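Local atomic coordinates of alpha-galactosidase 1 (PDB entry 3LRK), a protein that hydrolyses terminal, non-reducing alpha-D-galactose residues from alpha-D-galactosides such as galactose oligosaccharides, galactomannans and galactolipids. Residues A[29-34]-A[287-292]; A[119-124]-A[147-152]; A[143-148]-A[182-187]; A[203-208]-A[260-265]. The protein carries 1 engineered substitution. One frame throughout, in Å; residues are numbered along the deposited sequence.

Contact 1: residues A[29-34]-A[287-292]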
loop_
_atom_site.group_PDB
_atom_site.type_symbol
_atom_site.label_atom_id
_atom_site.label_comp_id
_atom_site.label_asym_id
_atom_site.label_seq_id
_atom_site.Cartn_x
_atom_site.Cartn_y
_atom_site.Cartn_z
ATOM N N THR A 29 -14.817 -13.766 28.009
ATOM C CA THR A 29 -15.853 -13.398 27.047
ATOM C C THR A 29 -15.677 -11.880 26.825
ATOM O O THR A 29 -14.985 -11.229 27.609
ATOM C CB THR A 29 -17.256 -13.629 27.612
ATOM O OG1 THR A 29 -17.404 -12.865 28.822
ATOM C CG2 THR A 29 -17.518 -15.141 27.883
ATOM N N PRO A 30 -16.291 -11.317 25.764
ATOM C CA PRO A 30 -16.146 -9.881 25.525
ATOM C C PRO A 30 -16.721 -9.072 26.690
ATOM O O PRO A 30 -17.644 -9.539 27.358
ATOM C CB PRO A 30 -16.953 -9.663 24.242
ATOM C CG PRO A 30 -16.930 -10.993 23.564
ATOM C CD PRO A 30 -17.093 -11.953 24.707
ATOM N N GLN A 31 -16.155 -7.897 26.952
ATOM C CA GLN A 31 -16.632 -7.054 28.056
ATOM C C GLN A 31 -17.985 -6.437 27.745
ATOM O O GLN A 31 -18.345 -6.265 26.586
ATOM C CB GLN A 31 -15.603 -5.976 28.445
ATOM C CG GLN A 31 -15.395 -4.855 27.431
ATOM C CD GLN A 31 -14.342 -5.177 26.378
ATOM O OE1 GLN A 31 -14.183 -6.339 25.968
ATOM N NE2 GLN A 31 -13.613 -4.143 25.934
ATOM N N MET A 32 -18.742 -6.134 28.798
ATOM C CA MET A 32 -20.003 -5.419 28.666
ATOM C C MET A 32 -20.014 -4.288 29.682
ATOM O O MET A 32 -19.489 -4.434 30.787
ATOM C CB MET A 32 -21.203 -6.344 28.934
ATOM C CG MET A 32 -21.395 -7.474 27.933
ATOM S SD MET A 32 -22.544 -8.746 28.550
ATOM C CE MET A 32 -24.089 -7.834 28.456
ATOM N N GLY A 33 -20.621 -3.169 29.306
ATOM C CA GLY A 33 -20.695 -2.033 30.199
ATOM C C GLY A 33 -21.263 -0.790 29.558
ATOM O O GLY A 33 -22.147 -0.870 28.718
ATOM N N TRP A 34 -20.730 0.356 29.957
ATOM C CA TRP A 34 -21.204 1.652 29.498
ATOM C C TRP A 34 -20.056 2.662 29.543
ATOM O O TRP A 34 -19.192 2.602 30.422
ATOM C CB TRP A 34 -22.371 2.110 30.386
ATOM C CG TRP A 34 -22.832 3.544 30.185
ATOM C CD1 TRP A 34 -23.768 3.987 29.291
ATOM C CD2 TRP A 34 -22.402 4.697 30.917
ATOM N NE1 TRP A 34 -23.933 5.348 29.408
ATOM C CE2 TRP A 34 -23.111 5.811 30.400
ATOM C CE3 TRP A 34 -21.482 4.905 31.958
ATOM C CZ2 TRP A 34 -22.926 7.111 30.886
ATOM C CZ3 TRP A 34 -21.300 6.207 32.441
ATOM C CH2 TRP A 34 -22.025 7.288 31.903
ATOM N N LYS A 287 -18.669 -11.143 18.403
ATOM C CA LYS A 287 -18.007 -11.092 19.713
ATOM C C LYS A 287 -17.246 -9.769 19.936
ATOM O O LYS A 287 -16.133 -9.738 20.475
ATOM C CB LYS A 287 -17.109 -12.318 19.922
ATOM C CG LYS A 287 -17.771 -13.509 20.624
ATOM C CD LYS A 287 -18.895 -14.179 19.824
ATOM C CE LYS A 287 -19.076 -15.621 20.322
ATOM N NZ LYS A 287 -20.344 -16.223 19.841
ATOM N N SER A 288 -17.864 -8.673 19.509
ATOM C CA SER A 288 -17.418 -7.353 19.909
ATOM C C SER A 288 -17.796 -7.150 21.379
ATOM O O SER A 288 -18.785 -7.734 21.848
ATOM C CB SER A 288 -18.087 -6.270 19.053
ATOM O OG SER A 288 -17.745 -4.965 19.513
ATOM N N PRO A 289 -16.996 -6.350 22.118
ATOM C CA PRO A 289 -17.498 -5.771 23.362
ATOM C C PRO A 289 -18.891 -5.171 23.156
ATOM O O PRO A 289 -19.216 -4.683 22.062
ATOM C CB PRO A 289 -16.487 -4.665 23.664
ATOM C CG PRO A 289 -15.209 -5.156 23.063
ATOM C CD PRO A 289 -15.599 -5.956 21.853
ATOM N N LEU A 290 -19.720 -5.237 24.194
ATOM C CA LEU A 290 -21.045 -4.635 24.138
ATOM C C LEU A 290 -21.088 -3.557 25.199
ATOM O O LEU A 290 -21.390 -3.820 26.354
ATOM C CB LEU A 290 -22.153 -5.680 24.357
ATOM C CG LEU A 290 -22.255 -6.890 23.421
ATOM C CD1 LEU A 290 -23.399 -7.810 23.893
ATOM C CD2 LEU A 290 -22.424 -6.506 21.942
ATOM N N ILE A 291 -20.733 -2.347 24.784
ATOM C CA ILE A 291 -20.651 -1.204 25.665
ATOM C C ILE A 291 -21.765 -0.234 25.248
ATOM O O ILE A 291 -21.814 0.239 24.105
ATOM C CB ILE A 291 -19.221 -0.570 25.658
ATOM C CG1 ILE A 291 -18.218 -1.527 26.325
ATOM C CG2 ILE A 291 -19.207 0.795 26.372
ATOM C CD1 ILE A 291 -16.755 -1.266 25.974
ATOM N N ILE A 292 -22.683 0.006 26.182
ATOM C CA ILE A 292 -23.802 0.911 25.971
ATOM C C ILE A 292 -23.271 2.313 25.697
ATOM O O ILE A 292 -22.500 2.850 26.488
ATOM C CB ILE A 292 -24.752 0.941 27.212
ATOM C CG1 ILE A 292 -25.317 -0.459 27.498
ATOM C CG2 ILE A 292 -25.875 1.968 27.014
ATOM C CD1 ILE A 292 -26.012 -0.593 28.845
#

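Contact 2: residues A[119-124]-A[147-152]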
loop_
_atom_site.group_PDB
_atom_site.type_symbol
_atom_site.label_atom_id
_atom_site.label_comp_id
_atom_site.label_asym_id
_atom_site.label_seq_id
_atom_site.Cartn_x
_atom_site.Cartn_y
_atom_site.Cartn_z
ATOM N N TYR A 119 -0.890 13.718 24.606
ATOM C CA TYR A 119 -2.183 14.192 25.089
ATOM C C TYR A 119 -3.251 13.183 24.742
ATOM O O TYR A 119 -3.065 12.349 23.858
ATOM C CB TYR A 119 -2.568 15.517 24.414
ATOM C CG TYR A 119 -1.525 16.590 24.528
ATOM C CD1 TYR A 119 -0.691 16.896 23.445
ATOM C CD2 TYR A 119 -1.352 17.294 25.725
ATOM C CE1 TYR A 119 0.268 17.895 23.542
ATOM C CE2 TYR A 119 -0.392 18.285 25.838
ATOM C CZ TYR A 119 0.419 18.576 24.747
ATOM O OH TYR A 119 1.366 19.550 24.872
ATOM N N THR A 120 -4.390 13.294 25.425
ATOM C CA THR A 120 -5.577 12.542 25.069
ATOM C C THR A 120 -6.212 13.208 23.856
ATOM O O THR A 120 -5.793 14.290 23.437
ATOM C CB THR A 120 -6.581 12.487 26.233
ATOM O OG1 THR A 120 -7.060 13.814 26.514
ATOM C CG2 THR A 120 -5.912 11.908 27.483
ATOM N N CYS A 121 -7.232 12.572 23.297
ATOM C CA CYS A 121 -7.909 13.132 22.133
ATOM C C CYS A 121 -8.536 14.515 22.380
ATOM O O CYS A 121 -8.570 15.350 21.477
ATOM C CB CYS A 121 -8.921 12.141 21.583
ATOM S SG CYS A 121 -8.163 10.615 20.973
ATOM N N ALA A 122 -9.002 14.757 23.605
ATOM C CA ALA A 122 -9.534 16.070 23.984
ATOM C C ALA A 122 -8.476 17.030 24.534
ATOM O O ALA A 122 -8.804 18.130 24.986
ATOM C CB ALA A 122 -10.694 15.918 24.966
ATOM N N GLY A 123 -7.212 16.608 24.507
ATOM C CA GLY A 123 -6.081 17.477 24.847
ATOM C C GLY A 123 -5.650 17.511 26.294
ATOM O O GLY A 123 -4.940 18.430 26.708
ATOM N N TYR A 124 -6.077 16.511 27.068
ATOM C CA TYR A 124 -5.652 16.343 28.457
ATOM C C TYR A 124 -4.349 15.542 28.504
ATOM O O TYR A 124 -3.935 15.017 27.478
ATOM C CB TYR A 124 -6.771 15.644 29.244
ATOM C CG TYR A 124 -7.990 16.519 29.365
ATOM C CD1 TYR A 124 -8.845 16.719 28.272
ATOM C CD2 TYR A 124 -8.269 17.186 30.560
ATOM C CE1 TYR A 124 -9.960 17.544 28.375
ATOM C CE2 TYR A 124 -9.383 18.020 30.672
ATOM C CZ TYR A 124 -10.221 18.183 29.580
ATOM O OH TYR A 124 -11.321 18.985 29.692
ATOM N N LYS A 147 -9.263 2.015 28.995
ATOM C CA LYS A 147 -9.393 2.268 27.560
ATOM C C LYS A 147 -8.214 3.166 27.141
ATOM O O LYS A 147 -7.993 4.227 27.729
ATOM C CB LYS A 147 -10.756 2.899 27.250
ATOM C CG LYS A 147 -10.874 3.474 25.849
ATOM C CD LYS A 147 -12.209 4.138 25.607
ATOM C CE LYS A 147 -12.181 4.869 24.277
ATOM N NZ LYS A 147 -13.523 5.353 23.860
ATOM N N TYR A 148 -7.448 2.736 26.133
ATOM C CA TYR A 148 -6.140 3.344 25.910
ATOM C C TYR A 148 -5.996 3.809 24.463
ATOM O O TYR A 148 -5.762 3.014 23.559
ATOM C CB TYR A 148 -5.013 2.388 26.372
ATOM C CG TYR A 148 -3.661 3.028 26.614
ATOM C CD1 TYR A 148 -3.530 4.164 27.426
ATOM C CD2 TYR A 148 -2.501 2.479 26.053
ATOM C CE1 TYR A 148 -2.282 4.744 27.660
ATOM C CE2 TYR A 148 -1.260 3.038 26.282
ATOM C CZ TYR A 148 -1.147 4.176 27.070
ATOM O OH TYR A 148 0.091 4.744 27.287
ATOM N N ASP A 149 -6.130 5.119 24.288
ATOM C CA ASP A 149 -6.349 5.754 22.990
ATOM C C ASP A 149 -5.065 5.894 22.164
ATOM O O ASP A 149 -4.020 5.389 22.562
ATOM C CB ASP A 149 -7.012 7.126 23.188
ATOM C CG ASP A 149 -8.066 7.432 22.124
ATOM O OD1 ASP A 149 -7.853 7.141 20.928
ATOM O OD2 ASP A 149 -9.132 7.958 22.498
ATOM N N ASN A 150 -5.168 6.596 21.032
ATOM C CA ASN A 150 -4.084 6.683 20.034
ATOM C C ASN A 150 -3.903 8.091 19.480
ATOM O O ASN A 150 -3.280 8.284 18.425
ATOM C CB ASN A 150 -4.349 5.698 18.891
ATOM C CG ASN A 150 -3.151 5.507 17.967
ATOM O OD1 ASN A 150 -2.007 5.478 18.409
ATOM N ND2 ASN A 150 -3.425 5.349 16.676
ATOM N N CYS A 151 -4.448 9.075 20.186
ATOM C CA CYS A 151 -4.216 10.479 19.831
ATOM C C CYS A 151 -2.836 10.968 20.249
ATOM O O CYS A 151 -2.332 10.574 21.294
ATOM C CB CYS A 151 -5.296 11.365 20.455
ATOM S SG CYS A 151 -6.831 11.227 19.538
ATOM N N TYR A 152 -2.239 11.834 19.418
ATOM C CA TYR A 152 -0.957 12.502 19.714
ATOM C C TYR A 152 0.198 11.558 20.042
ATOM O O TYR A 152 0.935 11.751 21.021
ATOM C CB TYR A 152 -1.166 13.592 20.790
ATOM C CG TYR A 152 -2.243 14.543 20.334
ATOM C CD1 TYR A 152 -3.506 14.534 20.929
ATOM C CD2 TYR A 152 -2.015 15.413 19.262
ATOM C CE1 TYR A 152 -4.521 15.381 20.481
ATOM C CE2 TYR A 152 -3.026 16.271 18.802
ATOM C CZ TYR A 152 -4.266 16.256 19.431
ATOM O OH TYR A 152 -5.271 17.078 18.982
#

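Contact 3: residues A[143-148]-A[182-187]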
loop_
_atom_site.group_PDB
_atom_site.type_symbol
_atom_site.label_atom_id
_atom_site.label_comp_id
_atom_site.label_asym_id
_atom_site.label_seq_id
_atom_site.Cartn_x
_atom_site.Cartn_y
_atom_site.Cartn_z
ATOM N N VAL A 143 -8.863 1.071 39.887
ATOM C CA VAL A 143 -9.425 0.942 38.551
ATOM C C VAL A 143 -9.321 -0.516 38.065
ATOM O O VAL A 143 -8.351 -1.190 38.363
ATOM C CB VAL A 143 -8.658 1.910 37.593
ATOM C CG1 VAL A 143 -9.004 1.661 36.119
ATOM C CG2 VAL A 143 -8.943 3.363 37.983
ATOM N N ASP A 144 -10.321 -0.984 37.318
ATOM C CA ASP A 144 -10.390 -2.389 36.853
ATOM C C ASP A 144 -10.243 -2.574 35.352
ATOM O O ASP A 144 -10.203 -3.714 34.873
ATOM C CB ASP A 144 -11.718 -3.023 37.279
ATOM C CG ASP A 144 -12.018 -2.811 38.744
ATOM O OD1 ASP A 144 -11.230 -3.277 39.602
ATOM O OD2 ASP A 144 -13.029 -2.145 39.031
ATOM N N TYR A 145 -10.175 -1.460 34.615
ATOM C CA TYR A 145 -10.278 -1.450 33.154
ATOM C C TYR A 145 -9.657 -0.156 32.641
ATOM O O TYR A 145 -9.885 0.918 33.206
ATOM C CB TYR A 145 -11.760 -1.526 32.786
ATOM C CG TYR A 145 -12.179 -1.526 31.319
ATOM C CD1 TYR A 145 -12.086 -0.374 30.527
ATOM C CD2 TYR A 145 -12.748 -2.671 30.753
ATOM C CE1 TYR A 145 -12.537 -0.379 29.187
ATOM C CE2 TYR A 145 -13.184 -2.690 29.443
ATOM C CZ TYR A 145 -13.077 -1.547 28.658
ATOM O OH TYR A 145 -13.521 -1.583 27.349
ATOM N N LEU A 146 -8.870 -0.254 31.574
ATOM C CA LEU A 146 -8.301 0.950 30.941
ATOM C C LEU A 146 -8.593 0.961 29.457
ATOM O O LEU A 146 -8.213 0.029 28.737
ATOM C CB LEU A 146 -6.782 1.046 31.180
ATOM C CG LEU A 146 -6.049 2.268 30.581
ATOM C CD1 LEU A 146 -6.524 3.582 31.202
ATOM C CD2 LEU A 146 -4.527 2.110 30.727
ATOM N N LYS A 147 -9.263 2.015 28.995
ATOM C CA LYS A 147 -9.393 2.268 27.560
ATOM C C LYS A 147 -8.214 3.166 27.141
ATOM O O LYS A 147 -7.993 4.227 27.729
ATOM C CB LYS A 147 -10.756 2.899 27.250
ATOM C CG LYS A 147 -10.874 3.474 25.849
ATOM C CD LYS A 147 -12.209 4.138 25.607
ATOM C CE LYS A 147 -12.181 4.869 24.277
ATOM N NZ LYS A 147 -13.523 5.353 23.860
ATOM N N TYR A 148 -7.448 2.736 26.133
ATOM C CA TYR A 148 -6.140 3.344 25.910
ATOM C C TYR A 148 -5.996 3.809 24.463
ATOM O O TYR A 148 -5.762 3.014 23.559
ATOM C CB TYR A 148 -5.013 2.388 26.372
ATOM C CG TYR A 148 -3.661 3.028 26.614
ATOM C CD1 TYR A 148 -3.530 4.164 27.426
ATOM C CD2 TYR A 148 -2.501 2.479 26.053
ATOM C CE1 TYR A 148 -2.282 4.744 27.660
ATOM C CE2 TYR A 148 -1.260 3.038 26.282
ATOM C CZ TYR A 148 -1.147 4.176 27.070
ATOM O OH TYR A 148 0.091 4.744 27.287
ATOM N N PHE A 182 -8.397 -5.013 33.058
ATOM C CA PHE A 182 -8.840 -5.328 31.713
ATOM C C PHE A 182 -8.285 -4.241 30.783
ATOM O O PHE A 182 -8.599 -3.060 30.950
ATOM C CB PHE A 182 -10.372 -5.300 31.663
ATOM C CG PHE A 182 -10.963 -5.894 30.398
ATOM C CD1 PHE A 182 -10.854 -5.235 29.172
ATOM C CD2 PHE A 182 -11.638 -7.112 30.448
ATOM C CE1 PHE A 182 -11.400 -5.775 28.030
ATOM C CE2 PHE A 182 -12.196 -7.657 29.309
ATOM C CZ PHE A 182 -12.071 -6.994 28.096
ATOM N N TYR A 183 -7.462 -4.641 29.810
ATOM C CA TYR A 183 -6.754 -3.660 28.968
ATOM C C TYR A 183 -7.375 -3.577 27.567
ATOM O O TYR A 183 -7.288 -4.520 26.766
ATOM C CB TYR A 183 -5.255 -4.005 28.940
ATOM C CG TYR A 183 -4.324 -3.039 28.208
ATOM C CD1 TYR A 183 -4.471 -1.645 28.304
ATOM C CD2 TYR A 183 -3.259 -3.542 27.460
ATOM C CE1 TYR A 183 -3.573 -0.770 27.622
ATOM C CE2 TYR A 183 -2.371 -2.703 26.799
ATOM C CZ TYR A 183 -2.518 -1.333 26.880
ATOM O OH TYR A 183 -1.612 -0.556 26.190
ATOM N N SER A 184 -8.024 -2.441 27.303
ATOM C CA SER A 184 -8.769 -2.184 26.078
ATOM C C SER A 184 -7.990 -1.221 25.189
ATOM O O SER A 184 -7.796 -0.064 25.536
ATOM C CB SER A 184 -10.150 -1.603 26.434
ATOM O OG SER A 184 -10.788 -0.966 25.338
ATOM N N LEU A 185 -7.519 -1.717 24.047
ATOM C CA LEU A 185 -6.789 -0.886 23.082
ATOM C C LEU A 185 -7.725 -0.016 22.260
ATOM O O LEU A 185 -8.805 -0.448 21.863
ATOM C CB LEU A 185 -5.966 -1.781 22.143
ATOM C CG LEU A 185 -4.504 -2.120 22.471
ATOM C CD1 LEU A 185 -4.191 -2.279 23.951
ATOM C CD2 LEU A 185 -3.978 -3.300 21.650
ATOM N N CYS A 186 -7.306 1.223 22.003
ATOM C CA CYS A 186 -8.080 2.111 21.154
ATOM C C CYS A 186 -7.144 2.765 20.145
ATOM O O CYS A 186 -6.889 3.957 20.222
ATOM C CB CYS A 186 -8.806 3.180 21.991
ATOM S SG CYS A 186 -9.975 4.229 21.066
ATOM N N ASN A 187 -6.625 1.965 19.209
ATOM C CA ASN A 187 -5.797 2.494 18.141
ATOM C C ASN A 187 -6.421 2.359 16.751
ATOM O O ASN A 187 -5.722 2.506 15.748
ATOM C CB ASN A 187 -4.364 1.913 18.190
ATOM C CG ASN A 187 -4.210 0.622 17.395
ATOM O OD1 ASN A 187 -5.093 -0.239 17.397
ATOM N ND2 ASN A 187 -3.069 0.478 16.721
HETATM O O HOH W 1 -13.175 0.481 25.815
#

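Contact 4: residues A[203-208]-A[260-265]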
loop_
_atom_site.group_PDB
_atom_site.type_symbol
_atom_site.label_atom_id
_atom_site.label_comp_id
_atom_site.label_asym_id
_atom_site.label_seq_id
_atom_site.Cartn_x
_atom_site.Cartn_y
_atom_site.Cartn_z
ATOM N N SER A 203 -8.821 -6.518 24.434
ATOM C CA SER A 203 -9.621 -6.129 23.272
ATOM C C SER A 203 -8.896 -4.989 22.538
ATOM O O SER A 203 -8.013 -4.334 23.106
ATOM C CB SER A 203 -11.065 -5.728 23.664
ATOM O OG SER A 203 -11.108 -4.488 24.357
ATOM N N TRP A 204 -9.243 -4.802 21.270
ATOM C CA TRP A 204 -8.664 -3.733 20.442
ATOM C C TRP A 204 -9.705 -3.175 19.492
ATOM O O TRP A 204 -10.355 -3.916 18.748
ATOM C CB TRP A 204 -7.437 -4.231 19.649
ATOM C CG TRP A 204 -7.642 -5.560 19.028
ATOM C CD1 TRP A 204 -8.146 -5.814 17.792
ATOM C CD2 TRP A 204 -7.379 -6.843 19.630
ATOM N NE1 TRP A 204 -8.205 -7.175 17.572
ATOM C CE2 TRP A 204 -7.745 -7.828 18.685
ATOM C CE3 TRP A 204 -6.864 -7.251 20.868
ATOM C CZ2 TRP A 204 -7.618 -9.207 18.939
ATOM C CZ3 TRP A 204 -6.749 -8.638 21.127
ATOM C CH2 TRP A 204 -7.117 -9.585 20.156
ATOM N N ARG A 205 -9.873 -1.855 19.521
ATOM C CA ARG A 205 -10.653 -1.192 18.495
ATOM C C ARG A 205 -10.013 -1.539 17.155
ATOM O O ARG A 205 -8.795 -1.574 17.053
ATOM C CB ARG A 205 -10.660 0.318 18.735
ATOM C CG ARG A 205 -11.561 0.729 19.928
ATOM C CD ARG A 205 -13.043 0.861 19.498
ATOM N NE ARG A 205 -13.108 1.764 18.357
ATOM C CZ ARG A 205 -13.085 3.091 18.438
ATOM N NH1 ARG A 205 -13.091 3.707 19.622
ATOM N NH2 ARG A 205 -13.078 3.796 17.320
ATOM N N MET A 206 -10.823 -1.799 16.138
ATOM C CA MET A 206 -10.275 -2.200 14.850
ATOM C C MET A 206 -10.665 -1.218 13.758
ATOM O O MET A 206 -10.458 -1.494 12.580
ATOM C CB MET A 206 -10.682 -3.631 14.493
ATOM C CG MET A 206 -12.152 -4.015 14.816
ATOM S SD MET A 206 -13.444 -2.997 14.045
ATOM C CE MET A 206 -13.193 -3.347 12.301
ATOM N N SER A 207 -11.256 -0.089 14.159
ATOM C CA SER A 207 -11.679 0.951 13.209
ATOM C C SER A 207 -11.746 2.337 13.856
ATOM O O SER A 207 -11.676 2.464 15.082
ATOM C CB SER A 207 -13.056 0.613 12.596
ATOM O OG SER A 207 -14.116 0.902 13.501
ATOM N N GLY A 208 -11.903 3.369 13.019
ATOM C CA GLY A 208 -12.262 4.719 13.484
ATOM C C GLY A 208 -13.633 4.707 14.153
ATOM O O GLY A 208 -14.377 3.726 14.031
ATOM N N ASP A 260 -12.919 -5.082 18.618
ATOM C CA ASP A 260 -13.825 -4.106 19.247
ATOM C C ASP A 260 -14.364 -3.190 18.150
ATOM O O ASP A 260 -13.614 -2.415 17.544
ATOM C CB ASP A 260 -13.043 -3.334 20.318
ATOM C CG ASP A 260 -13.877 -2.287 21.069
ATOM O OD1 ASP A 260 -15.065 -2.057 20.758
ATOM O OD2 ASP A 260 -13.301 -1.672 21.985
ATOM N N LEU A 261 -15.664 -3.302 17.881
ATOM C CA LEU A 261 -16.325 -2.516 16.836
ATOM C C LEU A 261 -16.895 -1.159 17.336
ATOM O O LEU A 261 -17.728 -0.540 16.658
ATOM C CB LEU A 261 -17.421 -3.342 16.140
ATOM C CG LEU A 261 -17.314 -4.807 15.663
ATOM C CD1 LEU A 261 -18.103 -5.027 14.345
ATOM C CD2 LEU A 261 -15.907 -5.443 15.614
ATOM N N ASP A 262 -16.428 -0.721 18.510
ATOM C CA ASP A 262 -16.768 0.569 19.149
ATOM C C ASP A 262 -18.102 0.482 19.906
ATOM O O ASP A 262 -18.830 -0.491 19.757
ATOM C CB ASP A 262 -16.741 1.742 18.144
ATOM C CG ASP A 262 -16.538 3.087 18.802
ATOM O OD1 ASP A 262 -16.345 3.155 20.029
ATOM O OD2 ASP A 262 -16.557 4.100 18.077
ATOM N N ASN A 263 -18.394 1.477 20.741
ATOM C CA ASN A 263 -19.607 1.465 21.559
ATOM C C ASN A 263 -20.877 1.406 20.704
ATOM O O ASN A 263 -20.925 1.964 19.601
ATOM C CB ASN A 263 -19.668 2.688 22.467
ATOM C CG ASN A 263 -18.435 2.852 23.347
ATOM O OD1 ASN A 263 -17.508 2.025 23.350
ATOM N ND2 ASN A 263 -18.427 3.924 24.107
ATOM N N LEU A 264 -21.889 0.723 21.227
ATOM C CA LEU A 264 -23.197 0.602 20.589
ATOM C C LEU A 264 -23.907 1.944 20.495
ATOM O O LEU A 264 -23.902 2.731 21.448
ATOM C CB LEU A 264 -24.070 -0.403 21.368
ATOM C CG LEU A 264 -23.568 -1.849 21.298
ATOM C CD1 LEU A 264 -24.040 -2.716 22.482
ATOM C CD2 LEU A 264 -23.927 -2.485 19.942
ATOM N N GLU A 265 -24.519 2.191 19.342
ATOM C CA GLU A 265 -25.249 3.418 19.083
ATOM C C GLU A 265 -26.749 3.211 19.311
ATOM O O GLU A 265 -27.557 4.096 19.026
ATOM C CB GLU A 265 -24.974 3.911 17.662
ATOM C CG GLU A 265 -23.509 4.270 17.401
ATOM C CD GLU A 265 -23.133 5.676 17.849
ATOM O OE1 GLU A 265 -23.901 6.339 18.584
ATOM O OE2 GLU A 265 -22.042 6.129 17.465
HETATM O O HOH W 2 -10.849 -2.145 22.886
HETATM O O HOH W 3 -13.423 -0.040 16.271
HETATM O O HOH W 4 -14.223 2.680 22.269
#

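Contact 1: residues A[29-34]-A[287-292]
Gln31 lays its amide across the ring of Pro289, and just beyond this crossing two parallel strands, 32-34 and 290-292, begin to pair. At Gln31 CB the chain turns so that CG sits between the backbone N and the carbonyl carbon (chi1 70°), which brings Gln31 CG within 3.9 Å of Pro289 CB. Ile291 CD1 borders the same methylene. Beyond it, Gln31 CD and Gln31 NE2 each lie 3.4 Å from Pro289 CG. Gln31 OE1 comes 3.3 Å from Pro289 CG and has no polar partner, whereas NE2 donates to Tyr145 OH and Ser203 OG across the barrel interior. A leucine here has no N-H to give, and the hydroxyls of Tyr145 and Ser203 would probably be left without this tie to the strand.

Three backbone bonds join the strands, the shortest from Ile292 N to Gly33 O at 2.7 Å. On the face turned to the outer helices, Met32 and Leu290 run side by side, and Trp34 CD1 meets Ile292 CG2 at 3.7 Å. This pairing of first and eighth strands closes the TIM barrel with an apolar outer seam held by backbone bonds, while one buried amide carries polarity inward.

Contact 2: residues A[119-124]-A[147-152]
A disulfide between Cys121 and Cys151 is the covalent element here, joining the loop after strand 109-115 to the residues just after strand 145-149. Its sulfurs, Cys121 SG and Cys151 SG, are 2.1 Å apart, and the chi3 of 94° is close to the relaxed value for such a bridge.

The aromatic contribution is a T-shaped pair: the edge of Tyr119 is directed at the face of Tyr152, with centroids 5.9 Å apart. Tyr152 in turn offers its own edge to backbone carbonyls, and Tyr152 CE1 lies 3.4 Å from Thr120 O. Tyr152 OH is hydrogen-bonded to Val19 N of a second subunit, whose Pro21 packs on Tyr119.

Polar contacts shape each side separately. Residues 120-123 form a type I turn, and Thr120 OG1 takes the N-H of Tyr124 while also bonding Asp73, a substrate-binding residue. The nucleophile Asp149 has its OD2 3.2 Å from Cys121 SG and bonded to Tyr113 OH, while its OD1 uses the anti lone pair for Asn150 N. Since no hydrogen bond crosses between the segments, it falls to sulfur and aromatic packing to hold this rim of the active site, against the nucleophile's carboxylate and beside a subunit interface.

Contact 3: residues A[143-148]-A[182-187]
The rings of Tyr145 and Phe182 run alongside each other, their planes only 13° apart but slid so far that they barely overlap; the closest approach is Tyr145 CE2 to Phe182 CD1, 3.5 Å. Both have CG anti to the backbone N (chi1 180° in Tyr145), which sends the two rings the same way into the barrel. In the plane of the Tyr145 ring, at its edge, sits a water 2.6 Å from Tyr145 OH; this water donates a hydrogen bond to Ser184 OG. Tyr145 OH has a further partner in Gln31.

On the opposite face of the sheet, Tyr183 carries Leu185 CD1 over one side of its ring and receives Tyr148 CD2 at its edge. Tyr183 OH, 3.2 Å from that same Tyr148 CD2, bonds Tyr167 O of helix 160-177, which covers this face.

Five backbone bonds run along the parallel pair, Cys186 N to Tyr148 O being 2.8 Å. The strands and helix 160-177 form one beta-alpha-beta unit of the barrel. Extended Lys147 passes its CE 3.9 Å from Cys186 SG before its amine pairs with Asp72. The outer face is thus largely apolar, its Tyr183 hydroxyl satisfied by the covering helix, whereas the inner face passes from rings to polar groups toward the substrate-binding lysine.

Contact 4: residues A[203-208]-A[260-265]
Arg205 and Asp260 form a single parallel bridge, flanked by bonds from Asp260 N to Trp204 O (2.8 Å) and from Met206 N to Asp260 O. The N-H of Met206 is shared between that carbonyl and a water, which also accepts from Arg205 NE and donates to Asp260 O and Ser207 OG. Bent at chi2 and chi3 (-84° and -53°), the arginine chain runs past the Asp260 carboxylate, with Arg205 CD 3.6 Å from Asp260 OD2, and sets its guanidinium flat against Asp262. The two planar groups are stacked at 10°, and Asp262 CG sits 3.4 Å above the centre of the Arg205 guanidinium. Arg205 NH1 and Asp262 OD1, 3.3 Å apart, are a salt bridge of charges alone, because no N-H points at the oxygen; a water bridges the same two atoms.

These residues stand where the sixth and seventh strands of the TIM barrel give way to loops around the active site. Arg205 binds substrate, and its NH2 reaches both Ser207 O and the proton donor Asp209. A leucine in place of Arg205 would take away the stacked cation and is likely to leave Asp262 and Asp209 without their shared mate.

Asp260 OD1 makes an Asx turn by accepting from Asp262 N, while another water links Asp260 OD2 to Ser203 OG. Toward helix 239-246, Met206 SD packs at 3.8 Å from Leu261 CD2.

In the fold
All four contacts belong to one eight-stranded barrel. Contacts 1, 3 and 4 are buried, whereas contact 2 is only partly so and borders a second subunit. Contacts 2 and 3 share strand 145-149, one using its end and the other its length; contact 4 continues the sheet, since Leu185 bonds to Ser203 and Arg205. Contact 1 encloses the rest along the chain and meets contact 4 through Ile291 O and Leu264 N. Chemistry follows place: contacts 1 and 3 are regular strand pairings, while contacts 2 and 4, where strands run into loops, rely on a disulfide with aromatics and on charges with water.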